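Local coordinates for protein rhino (Drosophila melanogaster, PDB 5XYV) that binds the partner protein Deadlock through its chromoshadow domain, an interaction linked to specifying germline piRNA clusters, at residues D15-C20 and M29-K34. Sequence-based numbering, arbitrary orientation.
Sequences DKILHC and MFVTWK
Thr32 meets both Asp15 and Lys16, and Phe30 meets both Leu18 and His19; these two classic beta bulges break up the antiparallel ladder between 15-20 and 29-34. The evidence lies in the backbone bonds. Asp15 N reaches Thr32 O at 2.7 Å, and Thr32 N returns to Lys16 O with an N-H...O angle of 168°. At the second bulge Leu18 N gives to Phe30 O, while Phe30 N gives to His19 O at 2.9 Å.

Thr32 CB passes near Asp15 CB. From there OG1, set between the backbone N and the carbonyl carbon (chi1 61°), leans over the first bulge, packs on Asp15 CB at 3.3 Å and accepts a hydrogen bond from Lys16 N at 3.1 Å, so the second amide of the bulge bonds to the side-chain oxygen of Thr32, while Asp15 N takes the carbonyl oxygen. The other branch, CG2, heads for Leu18 and meets its CD1 at 3.7 Å.

Next to Leu18, the His19 and Phe30 rings lie side by side with planes 17° apart; their centroids are 5.3 Å apart, so they overlap little, and the touching atoms are His19 CD2 and Phe30 CD1. On the other face of the sheet, bends in the Met29 chain bring CE to Ile17 CG2 at 3.7 Å.

The pair belongs to the hairpin 14-23/26-33 of the chromoshadow domain sheet, with strand 39-43 completing it beside 26-33. Helix 52-61 covers the Ile17-Met29 side through Ile55 and Tyr58, whereas the His19-Phe30 face meets Deadlock, both rings touching Trp44 of one Deadlock chain.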
loop_
_atom_site.group_PDB
_atom_site.type_symbol
_atom_site.label_atom_id
_atom_site.label_comp_id
_atom_site.label_asym_id
_atom_site.label_seq_id
_atom_site.Cartn_x
_atom_site.Cartn_y
_atom_site.Cartn_z
ATOM N N ASP B 15 -5.243 15.243 -8.587
ATOM C CA ASP B 15 -6.660 14.973 -8.770
ATOM C C ASP B 15 -6.934 13.559 -8.276
ATOM O O ASP B 15 -7.297 13.362 -7.106
ATOM C CB ASP B 15 -7.079 15.135 -10.233
ATOM C CG ASP B 15 -8.582 15.318 -10.398
ATOM O OD1 ASP B 15 -9.233 15.780 -9.436
ATOM O OD2 ASP B 15 -9.097 14.997 -11.490
ATOM N N LYS B 16 -6.748 12.583 -9.166
ATOM C CA LYS B 16 -6.922 11.159 -8.848
ATOM C C LYS B 16 -5.589 10.377 -8.996
ATOM O O LYS B 16 -4.723 10.750 -9.798
ATOM C CB LYS B 16 -8.019 10.532 -9.749
ATOM C CG LYS B 16 -9.381 11.253 -9.779
ATOM C CD LYS B 16 -9.710 11.938 -8.464
ATOM C CE LYS B 16 -10.798 13.058 -8.553
ATOM N NZ LYS B 16 -12.244 12.556 -8.555
ATOM N N ILE B 17 -5.438 9.296 -8.223
ATOM C CA ILE B 17 -4.419 8.272 -8.483
ATOM C C ILE B 17 -5.104 7.119 -9.172
ATOM O O ILE B 17 -5.937 6.453 -8.554
ATOM C CB ILE B 17 -3.746 7.748 -7.201
ATOM C CG1 ILE B 17 -3.156 8.902 -6.385
ATOM C CG2 ILE B 17 -2.709 6.660 -7.532
ATOM C CD1 ILE B 17 -2.241 8.458 -5.241
ATOM N N LEU B 18 -4.774 6.883 -10.440
ATOM C CA LEU B 18 -5.469 5.874 -11.237
ATOM C C LEU B 18 -4.912 4.473 -11.089
ATOM O O LEU B 18 -5.638 3.494 -11.239
ATOM C CB LEU B 18 -5.437 6.240 -12.720
ATOM C CG LEU B 18 -5.864 7.656 -13.063
ATOM C CD1 LEU B 18 -5.770 7.927 -14.566
ATOM C CD2 LEU B 18 -7.275 7.912 -12.518
ATOM N N HIS B 19 -3.625 4.369 -10.790
ATOM C CA HIS B 19 -2.947 3.108 -11.013
ATOM C C HIS B 19 -1.489 3.202 -10.531
ATOM O O HIS B 19 -0.999 4.311 -10.281
ATOM C CB HIS B 19 -3.068 2.772 -12.515
ATOM C CG HIS B 19 -2.250 1.616 -12.960
ATOM N ND1 HIS B 19 -2.368 0.358 -12.400
ATOM C CD2 HIS B 19 -1.301 1.514 -13.915
ATOM C CE1 HIS B 19 -1.520 -0.460 -12.988
ATOM N NE2 HIS B 19 -0.853 0.217 -13.913
ATOM N N CYS B 20 -0.804 2.068 -10.352
ATOM C CA CYS B 20 0.624 2.123 -10.041
ATOM C C CYS B 20 1.391 0.962 -10.661
ATOM O O CYS B 20 0.819 -0.017 -11.099
ATOM C CB CYS B 20 0.884 2.145 -8.528
ATOM S SG CYS B 20 0.477 0.624 -7.659
ATOM N N MET B 29 3.432 6.071 -9.614
ATOM C CA MET B 29 2.006 6.277 -9.573
ATOM C C MET B 29 1.583 6.995 -10.832
ATOM O O MET B 29 2.287 7.892 -11.302
ATOM C CB MET B 29 1.615 7.083 -8.331
ATOM C CG MET B 29 2.501 6.838 -7.128
ATOM S SD MET B 29 2.052 5.313 -6.284
ATOM C CE MET B 29 0.381 5.729 -5.758
ATOM N N PHE B 30 0.438 6.596 -11.369
ATOM C CA PHE B 30 -0.128 7.214 -12.552
ATOM C C PHE B 30 -1.288 8.076 -12.119
ATOM O O PHE B 30 -2.272 7.590 -11.547
ATOM C CB PHE B 30 -0.499 6.136 -13.567
ATOM C CG PHE B 30 0.682 5.283 -13.934
ATOM C CD1 PHE B 30 0.888 4.045 -13.342
ATOM C CD2 PHE B 30 1.653 5.774 -14.793
ATOM C CE1 PHE B 30 2.011 3.300 -13.650
ATOM C CE2 PHE B 30 2.763 5.024 -15.100
ATOM C CZ PHE B 30 2.940 3.790 -14.530
ATOM N N VAL B 31 -1.146 9.376 -12.352
ATOM C CA VAL B 31 -2.007 10.348 -11.695
ATOM C C VAL B 31 -2.557 11.378 -12.653
ATOM O O VAL B 31 -2.028 11.597 -13.743
ATOM C CB VAL B 31 -1.267 11.130 -10.544
ATOM C CG1 VAL B 31 -0.767 10.186 -9.457
ATOM C CG2 VAL B 31 -0.142 12.041 -11.118
ATOM N N THR B 32 -3.631 12.014 -12.210
ATOM C CA THR B 32 -4.192 13.153 -12.922
ATOM C C THR B 32 -4.141 14.383 -12.013
ATOM O O THR B 32 -4.093 14.264 -10.781
ATOM C CB THR B 32 -5.616 12.864 -13.399
ATOM O OG1 THR B 32 -6.447 12.610 -12.264
ATOM C CG2 THR B 32 -5.616 11.636 -14.284
ATOM N N TRP B 33 -4.124 15.560 -12.615
ATOM C CA TRP B 33 -4.079 16.789 -11.838
ATOM C C TRP B 33 -5.371 17.550 -12.047
ATOM O O TRP B 33 -6.005 17.402 -13.091
ATOM C CB TRP B 33 -2.877 17.644 -12.244
ATOM C CG TRP B 33 -1.619 16.870 -12.288
ATOM C CD1 TRP B 33 -1.045 16.295 -13.380
ATOM C CD2 TRP B 33 -0.761 16.578 -11.180
ATOM N NE1 TRP B 33 0.118 15.656 -13.019
ATOM C CE2 TRP B 33 0.317 15.820 -11.671
ATOM C CE3 TRP B 33 -0.804 16.883 -9.815
ATOM C CZ2 TRP B 33 1.350 15.358 -10.841
ATOM C CZ3 TRP B 33 0.206 16.426 -8.998
ATOM C CH2 TRP B 33 1.275 15.676 -9.511
ATOM N N LYS B 34 -5.735 18.387 -11.079
ATOM C CA LYS B 34 -6.933 19.201 -11.213
ATOM C C LYS B 34 -6.776 20.255 -12.294
ATOM O O LYS B 34 -5.785 21.002 -12.311
ATOM C CB LYS B 34 -7.283 19.863 -9.885
ATOM C CG LYS B 34 -7.766 18.877 -8.825
ATOM C CD LYS B 34 -8.028 19.554 -7.492
ATOM C CE LYS B 34 -8.470 18.539 -6.457
ATOM N NZ LYS B 34 -8.649 19.161 -5.113
#